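Local structure of putative branched-chain amino acid ABC transporter (Chromobacterium violaceum, 4PYR) at residues A[27-32]-A[256-261]; A[50-55]-A[78-83]; A[109-114]-A[143-148]; A[166-171]-A[190-195]; A[204-209]-A[243-248]. The protein binds glutathione between the two lobes of a periplasmic-binding-protein-like fold and, as an LppC-type lipoprotein, may regulate an enzyme. All coordinates share one frame; numbering follows the deposited sequence. Where two conformers were deposited one is given.

Contact 1: residues A[27-32]-A[256-261]; sequences EAAAQV and DAYRLA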
# COMPACT_ATOMS: atom_id res chain seq x y z
N GLU A 27 -17.04 4.70 4.22
CA GLU A 27 -18.19 5.21 5.02
C GLU A 27 -17.69 6.15 6.11
O GLU A 27 -18.22 7.26 6.29
CB GLU A 27 -18.95 4.07 5.74
CG GLU A 27 -19.78 3.14 4.86
CD GLU A 27 -21.06 3.74 4.29
OE1 GLU A 27 -21.62 4.74 4.83
OE2 GLU A 27 -21.52 3.20 3.26
N ALA A 28 -16.69 5.72 6.87
CA ALA A 28 -16.14 6.57 7.96
C ALA A 28 -15.73 7.98 7.43
O ALA A 28 -16.00 9.01 8.05
CB ALA A 28 -14.95 5.88 8.62
N ALA A 29 -15.06 8.00 6.29
CA ALA A 29 -14.57 9.24 5.73
C ALA A 29 -15.79 10.08 5.24
O ALA A 29 -15.81 11.30 5.41
CB ALA A 29 -13.61 8.97 4.60
N ALA A 30 -16.78 9.42 4.62
CA ALA A 30 -17.97 10.13 4.17
C ALA A 30 -18.72 10.79 5.33
O ALA A 30 -19.21 11.92 5.22
CB ALA A 30 -18.91 9.18 3.43
N GLN A 31 -18.82 10.09 6.46
CA GLN A 31 -19.50 10.66 7.60
C GLN A 31 -18.79 11.89 8.19
O GLN A 31 -19.44 12.81 8.63
CB GLN A 31 -19.68 9.56 8.64
CG GLN A 31 -20.73 8.58 8.20
CD GLN A 31 -20.79 7.33 9.06
OE1 GLN A 31 -20.28 7.31 10.18
NE2 GLN A 31 -21.44 6.28 8.54
N VAL A 32 -17.48 11.91 8.13
CA VAL A 32 -16.70 13.03 8.63
C VAL A 32 -16.72 14.17 7.64
O VAL A 32 -17.07 15.29 7.97
CB VAL A 32 -15.27 12.62 8.93
CG1 VAL A 32 -14.44 13.84 9.25
CG2 VAL A 32 -15.21 11.68 10.10
N ASP A 256 -8.78 6.96 2.31
CA ASP A 256 -8.14 7.73 1.19
C ASP A 256 -8.84 7.55 -0.16
O ASP A 256 -8.79 8.48 -0.97
CB ASP A 256 -6.67 7.38 1.07
CG ASP A 256 -5.80 8.09 2.09
OD1 ASP A 256 -6.27 8.96 2.86
OD2 ASP A 256 -4.60 7.79 2.11
N ALA A 257 -9.50 6.42 -0.38
CA ALA A 257 -10.24 6.20 -1.66
C ALA A 257 -11.40 7.22 -1.72
O ALA A 257 -11.64 7.83 -2.77
CB ALA A 257 -10.76 4.76 -1.76
N TYR A 258 -12.13 7.37 -0.60
CA TYR A 258 -13.15 8.35 -0.49
C TYR A 258 -12.56 9.74 -0.80
O TYR A 258 -13.12 10.48 -1.63
CB TYR A 258 -13.75 8.39 0.89
CG TYR A 258 -14.73 9.53 1.01
CD1 TYR A 258 -16.04 9.36 0.70
CD2 TYR A 258 -14.33 10.80 1.47
CE1 TYR A 258 -16.96 10.41 0.83
CE2 TYR A 258 -15.23 11.85 1.58
CZ TYR A 258 -16.53 11.65 1.24
OH TYR A 258 -17.44 12.68 1.31
N ARG A 259 -11.43 10.09 -0.16
CA ARG A 259 -10.88 11.42 -0.30
C ARG A 259 -10.43 11.71 -1.71
O ARG A 259 -10.67 12.81 -2.21
CB ARG A 259 -9.76 11.66 0.67
CG ARG A 259 -10.22 11.51 2.15
CD ARG A 259 -9.08 11.51 3.18
NE ARG A 259 -8.33 12.76 3.18
CZ ARG A 259 -7.05 12.92 3.47
NH1 ARG A 259 -6.28 11.88 3.78
NH2 ARG A 259 -6.52 14.12 3.46
N LEU A 260 -9.77 10.74 -2.31
CA LEU A 260 -9.33 10.87 -3.72
C LEU A 260 -10.49 10.95 -4.68
O LEU A 260 -10.47 11.76 -5.62
CB LEU A 260 -8.43 9.73 -4.15
CG LEU A 260 -7.00 9.79 -3.74
CD1 LEU A 260 -6.35 8.50 -4.23
CD2 LEU A 260 -6.31 10.98 -4.35
N ALA A 261 -11.51 10.13 -4.45
CA ALA A 261 -12.72 10.17 -5.30
C ALA A 261 -13.32 11.54 -5.31
O ALA A 261 -13.69 12.06 -6.38
CB ALA A 261 -13.73 9.15 -4.83
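Segments 27-32 and 256-261 come closest at A29 and Y258, whose CA atoms lie 6.4 Å apart. Both are interior parts of longer helices, and the small residues of the first allow one aromatic ring of the second to reach its backbone. Y258 holds CG anti to its own backbone N (chi1 174°), which sends the ring out of helix 245-265 and across the gap. One ring face then lies over the peptide bond joining A29 to A30: the A30 N is 3.8 Å above the ring plane and over its centre, with the A29 C beside it at 4.0 Å. The two methyls finish the fit at opposite ring positions, A29 CB reaching Y258 CD2 at 3.7 Å and A30 CB reaching Y258 CE1 at 3.5 Å. No hydrogen bond crosses the interface. The phenol oxygen is satisfied instead by S35, just beyond helix 16-33. Next to Y258 in the chain, R259 forms a salt bridge within helix 245-265, R259 NH1 lying 3.1 Å from D256 OD1, and R259 NH2 makes a second one with D276. The packed pair belongs to the lobe built on the five-stranded parallel sheet: A30 rests on L38 and Y258 on A36, both of strand 36-42, whereas A257 and A261 of the longer helix meet strand 62-64.

Contact 2: residues A[50-55]-A[78-83]; sequences ERYRAA and SVTVPT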
# COMPACT_ATOMS: atom_id res chain seq x y z
N GLU A 50 -21.96 -4.29 -15.98
CA GLU A 50 -23.39 -3.97 -15.89
C GLU A 50 -23.76 -3.10 -14.68
O GLU A 50 -24.58 -2.19 -14.78
CB GLU A 50 -24.18 -5.28 -15.84
CG GLU A 50 -25.67 -5.13 -16.07
CD GLU A 50 -26.32 -6.48 -16.25
OE1 GLU A 50 -25.63 -7.50 -15.96
OE2 GLU A 50 -27.50 -6.54 -16.69
N ARG A 51 -23.17 -3.38 -13.53
CA ARG A 51 -23.51 -2.64 -12.33
C ARG A 51 -22.80 -1.29 -12.28
O ARG A 51 -23.34 -0.34 -11.74
CB ARG A 51 -23.25 -3.49 -11.09
CG ARG A 51 -24.22 -4.65 -11.10
CD ARG A 51 -24.29 -5.39 -9.81
NE ARG A 51 -25.28 -6.44 -9.91
CZ ARG A 51 -25.56 -7.30 -8.95
NH1 ARG A 51 -24.90 -7.23 -7.80
NH2 ARG A 51 -26.50 -8.22 -9.14
N TYR A 52 -21.60 -1.23 -12.85
CA TYR A 52 -20.92 0.05 -13.07
C TYR A 52 -21.80 0.89 -13.96
O TYR A 52 -22.12 2.04 -13.65
CB TYR A 52 -19.55 -0.18 -13.72
CG TYR A 52 -18.76 1.05 -14.03
CD1 TYR A 52 -18.94 1.73 -15.24
CD2 TYR A 52 -17.82 1.53 -13.15
CE1 TYR A 52 -18.17 2.87 -15.53
CE2 TYR A 52 -17.06 2.66 -13.41
CZ TYR A 52 -17.23 3.33 -14.62
OH TYR A 52 -16.50 4.47 -14.90
N ARG A 53 -22.21 0.32 -15.08
CA ARG A 53 -23.09 1.03 -16.01
C ARG A 53 -24.34 1.55 -15.32
O ARG A 53 -24.73 2.68 -15.55
CB ARG A 53 -23.48 0.15 -17.19
CG ARG A 53 -22.36 0.01 -18.23
CD ARG A 53 -22.72 -0.85 -19.42
NE ARG A 53 -23.61 -0.13 -20.33
CZ ARG A 53 -23.20 0.79 -21.19
NH1 ARG A 53 -21.91 1.09 -21.29
NH2 ARG A 53 -24.07 1.41 -21.97
N ALA A 54 -24.95 0.75 -14.46
CA ALA A 54 -26.18 1.20 -13.81
C ALA A 54 -25.94 2.31 -12.75
O ALA A 54 -26.82 3.15 -12.51
CB ALA A 54 -26.94 0.01 -13.21
N ALA A 55 -24.77 2.29 -12.11
CA ALA A 55 -24.40 3.31 -11.14
C ALA A 55 -24.26 4.65 -11.89
O ALA A 55 -24.82 5.66 -11.49
CB ALA A 55 -23.12 2.93 -10.41
N SER A 78 -15.19 0.29 -20.62
CA SER A 78 -16.48 0.93 -20.33
C SER A 78 -16.37 2.14 -19.38
O SER A 78 -17.36 2.86 -19.13
CB SER A 78 -17.48 -0.13 -19.80
OG SER A 78 -17.54 -1.20 -20.74
N VAL A 79 -15.16 2.39 -18.89
CA VAL A 79 -14.95 3.45 -17.88
C VAL A 79 -15.21 4.81 -18.51
O VAL A 79 -14.60 5.19 -19.54
CB VAL A 79 -13.57 3.38 -17.19
CG1 VAL A 79 -13.23 4.67 -16.45
CG2 VAL A 79 -13.59 2.20 -16.22
N THR A 80 -16.20 5.49 -17.94
CA THR A 80 -16.61 6.80 -18.49
C THR A 80 -16.66 7.93 -17.46
O THR A 80 -16.80 9.08 -17.84
CB THR A 80 -17.99 6.73 -19.11
OG1 THR A 80 -18.90 6.25 -18.12
CG2 THR A 80 -17.98 5.82 -20.34
N VAL A 81 -16.57 7.59 -16.18
CA VAL A 81 -16.35 8.58 -15.14
C VAL A 81 -15.05 8.22 -14.40
O VAL A 81 -14.59 7.07 -14.47
CB VAL A 81 -17.53 8.67 -14.15
CG1 VAL A 81 -18.81 8.97 -14.85
CG2 VAL A 81 -17.64 7.43 -13.26
N PRO A 82 -14.42 9.21 -13.75
CA PRO A 82 -13.19 8.92 -13.05
C PRO A 82 -13.39 7.73 -12.15
O PRO A 82 -14.36 7.73 -11.38
CB PRO A 82 -12.90 10.21 -12.30
CG PRO A 82 -13.57 11.27 -13.07
CD PRO A 82 -14.83 10.61 -13.56
N THR A 83 -12.52 6.73 -12.27
CA THR A 83 -12.72 5.48 -11.56
C THR A 83 -11.43 5.10 -10.88
O THR A 83 -10.38 5.02 -11.50
CB THR A 83 -13.19 4.42 -12.55
OG1 THR A 83 -14.42 4.88 -13.09
CG2 THR A 83 -13.41 3.10 -11.92
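Y52 carries the contact from helix 48-57 to the loop 78-83. A chi1 of 179° swings its ring away from its own amide nitrogen and straight into the curve of the loop; on the way the side chain also touches V63 of strand 62-64. Its CE1 passes the S78 O at 3.7 Å. The phenol oxygen lies at the centre of the curve. It donates to T83 OG1 at 2.8 Å, an atom that lies at the ring edge and in the ring plane. From the loop it receives the T80 N-H at 3.2 Å and, more weakly, that of V81, whose N is 3.4 Å from Y52 OH. V79 CG1 and V81 CG2 each approach the same oxygen to 3.6 Å, so apolar branches hem in the polar knot. The hydroxyls work as a relay: Y52 donates to T83 OG1, which in turn donates to V81 O at 2.6 Å. One phenol thus engages both a loop hydroxyl and loop amides, which is consistent with a role in holding the loop's curve, and it joins helix 48-57 to the chain entering strand 83-85, an inner strand of the parallel sheet.

Contact 3: residues A[109-114]-A[143-148]; sequences EARQLA and ADEWRA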
# COMPACT_ATOMS: atom_id res chain seq x y z
N GLU A 109 6.90 0.18 -1.42
CA GLU A 109 7.52 0.35 -0.13
C GLU A 109 9.01 -0.03 -0.19
O GLU A 109 9.87 0.65 0.39
CB GLU A 109 6.78 -0.48 0.92
CG GLU A 109 5.34 -0.04 1.11
CD GLU A 109 4.67 -0.67 2.31
OE1 GLU A 109 5.40 -1.32 3.08
OE2 GLU A 109 3.45 -0.44 2.48
N ALA A 110 9.33 -1.06 -0.98
CA ALA A 110 10.74 -1.46 -1.12
C ALA A 110 11.54 -0.35 -1.75
O ALA A 110 12.66 -0.08 -1.32
CB ALA A 110 10.85 -2.72 -1.94
N ARG A 111 10.97 0.30 -2.79
CA ARG A 111 11.69 1.36 -3.45
C ARG A 111 11.95 2.51 -2.48
O ARG A 111 13.05 3.06 -2.40
CB ARG A 111 10.87 1.84 -4.63
CG ARG A 111 10.91 0.91 -5.81
CD ARG A 111 10.37 1.65 -7.03
NE ARG A 111 8.92 1.54 -7.06
CZ ARG A 111 8.27 0.45 -7.48
NH1 ARG A 111 8.94 -0.61 -7.95
NH2 ARG A 111 6.95 0.43 -7.46
N GLN A 112 10.92 2.92 -1.75
CA GLN A 112 11.11 3.92 -0.76
C GLN A 112 12.11 3.60 0.31
O GLN A 112 12.90 4.46 0.68
CB GLN A 112 9.80 4.22 -0.13
CG GLN A 112 8.94 5.04 -1.08
CD GLN A 112 7.67 5.35 -0.38
OE1 GLN A 112 7.68 6.05 0.65
NE2 GLN A 112 6.56 4.76 -0.87
N LEU A 113 12.12 2.35 0.76
CA LEU A 113 13.08 1.98 1.77
C LEU A 113 14.53 2.18 1.28
O LEU A 113 15.37 2.66 2.02
CB LEU A 113 12.87 0.54 2.20
CG LEU A 113 13.62 0.17 3.47
CD1 LEU A 113 13.03 0.89 4.66
CD2 LEU A 113 13.57 -1.34 3.60
N ALA A 114 14.78 1.85 0.02
CA ALA A 114 16.08 2.11 -0.53
C ALA A 114 16.38 3.60 -0.50
O ALA A 114 17.48 3.98 -0.17
CB ALA A 114 16.18 1.58 -1.95
N ALA A 143 16.54 -3.78 -4.54
CA ALA A 143 17.82 -3.90 -5.19
C ALA A 143 17.83 -3.06 -6.48
O ALA A 143 18.81 -2.38 -6.75
CB ALA A 143 18.08 -5.34 -5.51
N ASP A 144 16.74 -3.09 -7.20
CA ASP A 144 16.68 -2.28 -8.46
C ASP A 144 16.79 -0.79 -8.15
O ASP A 144 17.46 -0.02 -8.90
CB ASP A 144 15.40 -2.57 -9.22
CG ASP A 144 15.45 -3.90 -9.98
OD1 ASP A 144 16.53 -4.54 -10.07
OD2 ASP A 144 14.40 -4.36 -10.47
N GLU A 145 16.04 -0.35 -7.14
CA GLU A 145 16.07 1.04 -6.75
C GLU A 145 17.44 1.48 -6.24
O GLU A 145 17.94 2.53 -6.58
CB GLU A 145 14.99 1.33 -5.71
CG GLU A 145 14.82 2.82 -5.41
CD GLU A 145 14.22 3.63 -6.57
OE1 GLU A 145 13.49 3.13 -7.46
OE2 GLU A 145 14.43 4.84 -6.52
N TRP A 146 18.06 0.65 -5.40
CA TRP A 146 19.40 0.95 -4.88
C TRP A 146 20.38 1.14 -6.04
O TRP A 146 21.16 2.08 -6.07
CB TRP A 146 19.91 -0.24 -3.94
CG TRP A 146 21.15 0.18 -3.24
CD1 TRP A 146 22.44 -0.03 -3.64
CD2 TRP A 146 21.22 0.95 -2.06
NE1 TRP A 146 23.31 0.59 -2.78
CE2 TRP A 146 22.58 1.18 -1.78
CE3 TRP A 146 20.24 1.47 -1.18
CZ2 TRP A 146 23.00 1.95 -0.69
CZ3 TRP A 146 20.66 2.20 -0.13
CH2 TRP A 146 22.03 2.44 0.12
N ARG A 147 20.37 0.19 -6.97
CA ARG A 147 21.27 0.28 -8.14
C ARG A 147 21.04 1.59 -8.94
O ARG A 147 22.01 2.24 -9.35
CB ARG A 147 21.15 -0.97 -9.06
CG ARG A 147 22.26 -1.06 -10.13
CD ARG A 147 21.84 -1.99 -11.25
NE ARG A 147 21.77 -3.40 -10.80
CZ ARG A 147 22.77 -4.29 -10.88
NH1 ARG A 147 23.94 -3.92 -11.39
NH2 ARG A 147 22.63 -5.53 -10.46
N ALA A 148 19.77 1.94 -9.14
CA ALA A 148 19.40 3.14 -9.88
C ALA A 148 19.99 4.39 -9.22
O ALA A 148 20.52 5.26 -9.87
CB ALA A 148 17.86 3.27 -10.00
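E145 meets R111 and A114 because a trans chi1 (-171°) and a bend at chi2 (69°) bring its carboxylate across the arginine's aliphatic stem at about a right angle. The approach is to carbons, not to the guanidinium: E145 OE1 is 3.5 Å from R111 CD, while R111 NE remains 4.9 Å from that oxygen. The R111 side chain lies about 9 Å from the bound glutathione. The charge of E145 is answered through OE2, which forms a salt bridge with R115 one turn further along helix 106-119. At the bend, E145 CG comes to 3.5 Å from R111 O and 3.9 Å from the A114 CB. The two helices are 8.2 Å apart at their axes and inclined at 37°, a close packing that the small A114 permits. They flank strand 125-129 in sequence, helix 133-150 being the connection of the beta-alpha-beta unit that leads on to the parallel strand 155-158, as in other periplasmic-binding-protein lobes. W146 takes the other side of A114: its six-membered ring brings CZ3 to 3.6 Å from A114 O, and CE3 to 4.1 Å from A114 CB. The same indole receives R118 in a cation-pi interaction and touches P125.

Contact 4: residues A[166-171]-A[190-195]; sequences PLLQAA and KSALTP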
# COMPACT_ATOMS: atom_id res chain seq x y z
N PRO A 166 27.28 -17.37 7.93
CA PRO A 166 27.75 -16.58 6.78
C PRO A 166 27.06 -15.23 6.69
O PRO A 166 27.73 -14.23 6.51
CB PRO A 166 27.43 -17.48 5.59
CG PRO A 166 27.47 -18.86 6.15
CD PRO A 166 26.80 -18.69 7.50
N LEU A 167 25.74 -15.19 6.90
CA LEU A 167 25.01 -13.93 6.89
C LEU A 167 25.44 -12.99 8.02
O LEU A 167 25.63 -11.81 7.82
CB LEU A 167 23.51 -14.22 7.00
CG LEU A 167 22.57 -13.04 6.73
CD1 LEU A 167 21.26 -13.54 6.13
CD2 LEU A 167 22.35 -12.18 7.94
N LEU A 168 25.65 -13.51 9.22
CA LEU A 168 26.17 -12.68 10.28
C LEU A 168 27.55 -12.11 9.99
O LEU A 168 27.84 -11.01 10.38
CB LEU A 168 26.21 -13.46 11.60
CG LEU A 168 24.85 -14.01 12.04
CD1 LEU A 168 25.01 -14.78 13.34
CD2 LEU A 168 23.77 -12.97 12.17
N GLN A 169 28.41 -12.88 9.32
CA GLN A 169 29.71 -12.36 8.91
C GLN A 169 29.56 -11.22 7.89
O GLN A 169 30.18 -10.17 8.04
CB GLN A 169 30.58 -13.45 8.34
CG GLN A 169 31.95 -12.92 7.91
CD GLN A 169 33.09 -13.81 8.25
OE1 GLN A 169 34.23 -13.33 8.40
NE2 GLN A 169 32.82 -15.11 8.39
N ALA A 170 28.72 -11.43 6.88
CA ALA A 170 28.45 -10.38 5.88
C ALA A 170 27.84 -9.17 6.53
O ALA A 170 28.15 -8.05 6.16
CB ALA A 170 27.53 -10.90 4.80
N ALA A 171 26.94 -9.39 7.51
CA ALA A 171 26.26 -8.27 8.18
C ALA A 171 27.25 -7.43 8.99
O ALA A 171 27.07 -6.23 9.13
CB ALA A 171 25.13 -8.76 9.07
N LYS A 190 17.11 -10.49 13.79
CA LYS A 190 17.38 -9.31 14.61
C LYS A 190 18.04 -9.70 15.93
O LYS A 190 19.01 -9.05 16.35
CB LYS A 190 16.08 -8.50 14.83
CG LYS A 190 16.22 -7.17 15.60
CD LYS A 190 17.14 -6.16 14.92
CE LYS A 190 17.19 -4.83 15.67
NZ LYS A 190 18.09 -4.87 16.82
N SER A 191 17.60 -10.82 16.52
CA SER A 191 18.17 -11.31 17.76
C SER A 191 19.62 -11.83 17.63
O SER A 191 20.36 -11.85 18.61
CB SER A 191 17.28 -12.42 18.33
OG SER A 191 16.02 -11.92 18.74
N ALA A 192 20.00 -12.23 16.41
CA ALA A 192 21.36 -12.70 16.15
C ALA A 192 22.34 -11.61 15.74
O ALA A 192 23.56 -11.78 15.85
CB ALA A 192 21.29 -13.76 15.07
N LEU A 193 21.82 -10.52 15.19
CA LEU A 193 22.68 -9.48 14.66
C LEU A 193 23.30 -8.74 15.79
O LEU A 193 22.76 -8.70 16.91
CB LEU A 193 21.86 -8.49 13.83
CG LEU A 193 21.42 -9.01 12.46
CD1 LEU A 193 20.50 -7.98 11.83
CD2 LEU A 193 22.64 -9.25 11.57
N THR A 194 24.41 -8.09 15.51
CA THR A 194 25.01 -7.24 16.52
C THR A 194 23.95 -6.20 16.96
O THR A 194 23.19 -5.70 16.12
CB THR A 194 26.25 -6.53 15.98
OG1 THR A 194 26.92 -7.40 15.07
CG2 THR A 194 27.15 -6.17 17.07
N PRO A 195 23.86 -5.91 18.28
CA PRO A 195 22.69 -5.11 18.72
C PRO A 195 22.58 -3.69 18.15
O PRO A 195 21.48 -3.14 18.05
CB PRO A 195 22.84 -5.06 20.23
CG PRO A 195 23.65 -6.27 20.55
CD PRO A 195 24.64 -6.39 19.44
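L168 and L193 face each other where helix 165-172 meets the end of helix 183-192, their CA atoms 6.5 Å apart. The interface is a small interlocking of branched and unbranched apolar groups, with no hydrogen bond across it. L193 supplies the main bump. Its CD2 methyl enters the shallow hollow between L168 and A171, which lie one turn apart on the same side of their helix, touching A171 CB at 3.6 Å and L168 CD2 at 3.9 Å. The alanine, having only a methyl, forms the floor of the hollow and the leucine its raised rim. In return, L168 pushes CD2 toward A192. There this methyl sits against A192 CB at 3.9 Å and equally near A192 O, so that the leucine end is wedged over the alanine and beside L193. The torsions of both leucines serve the meshing: each has CG anti to its carbonyl carbon (chi1 -58° in L168, -74° in L193), which directs its CD2 methyl at the opposing segment. The two helices follow one another around strand 176-180, the first leading into it from strand 155-158 and the second leaving it for strand 199-201. L189 of the second helix extends the seam against L167 and L168, while beneath it A171 rests on L126 of strand 125-129 and L193 on V199 of strand 199-201.

Contact 5: residues A[204-209]-A[243-248]; sequences QLNVGG and LTRQTE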
# COMPACT_ATOMS: atom_id res chain seq x y z
N GLN A 204 5.90 -4.81 6.01
CA GLN A 204 5.95 -6.26 6.18
C GLN A 204 6.22 -6.62 7.65
O GLN A 204 5.64 -7.60 8.16
CB GLN A 204 7.05 -6.85 5.25
CG GLN A 204 7.26 -8.36 5.33
CD GLN A 204 8.47 -8.78 4.51
OE1 GLN A 204 9.51 -8.08 4.49
NE2 GLN A 204 8.36 -9.92 3.84
N LEU A 205 7.05 -5.83 8.32
CA LEU A 205 7.44 -6.14 9.72
C LEU A 205 6.49 -5.68 10.79
O LEU A 205 6.59 -6.12 11.94
CB LEU A 205 8.82 -5.56 10.01
CG LEU A 205 9.89 -6.06 9.03
CD1 LEU A 205 11.21 -5.47 9.44
CD2 LEU A 205 9.96 -7.58 8.99
N ASN A 206 5.58 -4.78 10.42
CA ASN A 206 4.65 -4.20 11.37
C ASN A 206 3.33 -4.95 11.27
O ASN A 206 2.43 -4.66 10.48
CB ASN A 206 4.49 -2.69 11.10
CG ASN A 206 3.64 -1.99 12.15
OD1 ASN A 206 3.46 -2.51 13.26
ND2 ASN A 206 3.14 -0.78 11.83
N VAL A 207 3.23 -5.99 12.07
CA VAL A 207 2.11 -6.89 11.98
C VAL A 207 1.09 -6.65 13.07
O VAL A 207 -0.09 -7.02 12.91
CB VAL A 207 2.58 -8.37 11.99
CG1 VAL A 207 3.11 -8.77 13.36
CG2 VAL A 207 1.43 -9.27 11.57
N GLY A 208 1.52 -5.99 14.15
CA GLY A 208 0.70 -5.71 15.28
C GLY A 208 1.07 -6.57 16.46
O GLY A 208 1.91 -7.45 16.34
N GLY A 209 0.44 -6.30 17.59
CA GLY A 209 0.72 -7.04 18.84
C GLY A 209 2.13 -6.83 19.39
O GLY A 209 2.87 -5.94 18.96
N LEU A 243 -8.29 -4.24 14.41
CA LEU A 243 -7.93 -5.02 13.23
C LEU A 243 -6.46 -5.36 13.30
O LEU A 243 -5.66 -4.62 13.90
CB LEU A 243 -8.23 -4.21 11.96
CG LEU A 243 -9.69 -3.77 11.76
CD1 LEU A 243 -9.79 -2.75 10.63
CD2 LEU A 243 -10.67 -4.92 11.52
N THR A 244 -6.10 -6.47 12.65
CA THR A 244 -4.71 -6.71 12.28
C THR A 244 -4.21 -5.48 11.58
O THR A 244 -5.02 -4.76 11.05
CB THR A 244 -4.55 -8.02 11.41
OG1 THR A 244 -5.32 -7.87 10.20
CG2 THR A 244 -5.03 -9.20 12.14
N ARG A 245 -2.90 -5.27 11.59
CA ARG A 245 -2.33 -4.20 10.80
C ARG A 245 -2.73 -4.35 9.33
O ARG A 245 -3.07 -3.36 8.68
CB ARG A 245 -0.82 -4.15 10.99
CG ARG A 245 -0.41 -3.65 12.34
CD ARG A 245 -0.52 -2.16 12.53
NE ARG A 245 0.09 -1.79 13.80
CZ ARG A 245 -0.54 -1.76 14.97
NH1 ARG A 245 -1.83 -2.08 15.07
NH2 ARG A 245 0.14 -1.44 16.07
N GLN A 246 -2.70 -5.60 8.84
CA GLN A 246 -3.04 -5.92 7.44
C GLN A 246 -4.41 -5.38 7.09
O GLN A 246 -4.59 -4.61 6.13
CB GLN A 246 -3.01 -7.45 7.26
CG GLN A 246 -2.96 -8.00 5.84
CD GLN A 246 -2.69 -9.49 5.82
OE1 GLN A 246 -3.51 -10.29 6.29
NE2 GLN A 246 -1.54 -9.89 5.29
N THR A 247 -5.38 -5.76 7.89
CA THR A 247 -6.77 -5.35 7.72
C THR A 247 -7.05 -3.84 7.93
O THR A 247 -7.77 -3.21 7.16
CB THR A 247 -7.67 -6.15 8.64
OG1 THR A 247 -7.41 -7.55 8.45
CG2 THR A 247 -9.09 -5.88 8.38
N GLU A 248 -6.52 -3.29 9.02
CA GLU A 248 -6.63 -1.87 9.28
C GLU A 248 -6.02 -1.05 8.14
O GLU A 248 -6.50 0.05 7.87
CB GLU A 248 -5.97 -1.51 10.59
CG GLU A 248 -6.20 -0.07 10.95
CD GLU A 248 -6.11 0.24 12.43
OE1 GLU A 248 -5.69 -0.62 13.21
OE2 GLU A 248 -6.49 1.38 12.79
O HOH W 1 2.12 0.61 14.23
O HOH W 2 -1.25 -7.87 10.16
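R245 lays its aliphatic chain over the peptide bond between V207 and G208, CG standing 3.4 Å from the V207 C. A bend at chi2 (-77°) then carries the guanidinium along the loop, where the G208 CA lies over the centre of one face, 4.1 Å above its plane. G208, a glycine at phi 107°, presents bare backbone to the arginine. Behind the bend, R245 CB also presses on N206 O at 3.3 Å, an oxygen that accepts a hydrogen bond from R249. The side chain of N206 arrives from another direction, its amide turned 80° from the guanidinium. Its OD1 takes a weak hydrogen bond from R245 NE at 3.5 Å, and a water 3.0 Å from N206 ND2 links that amide, again weakly, to R245 NE. The firmer partner of ND2 is the carboxylate of D221. A second water bridges the two backbones, donating to V207 O at 3.1 Å and accepting from Q246 N at 3.0 Å, and so occupies an N-H of the first helical turn. T244 OG1 receives another, from T247 N at 3.1 Å. This is a classical threonine N-cap, here opening the long helix 245-265, which starts beside the loop between strands 199-201 and 218-220 of one lobe and runs into the other.

Contacts 1 and 5 share helix 245-265: contact 5 lies at its start and contact 1 farther along, their centres 21 Å apart. The helix thus ties the lobe of contacts 1 and 2 to that of contacts 3 and 4. Contacts 1 and 2 belong to the five-stranded sheet, 19 Å apart between centres, and contacts 3 and 4, 22 Å apart, to the eight-stranded one. Contacts 2 and 4 are the most distant, at 53 Å. Glutathione binds between the lobes, its pocket including L253 of the shared helix. The side chain of R111 (contact 3) is about 9 Å from the bound glutathione, that of R245 (contact 5) about 13 Å and that of T83 (contact 2) about 14 Å.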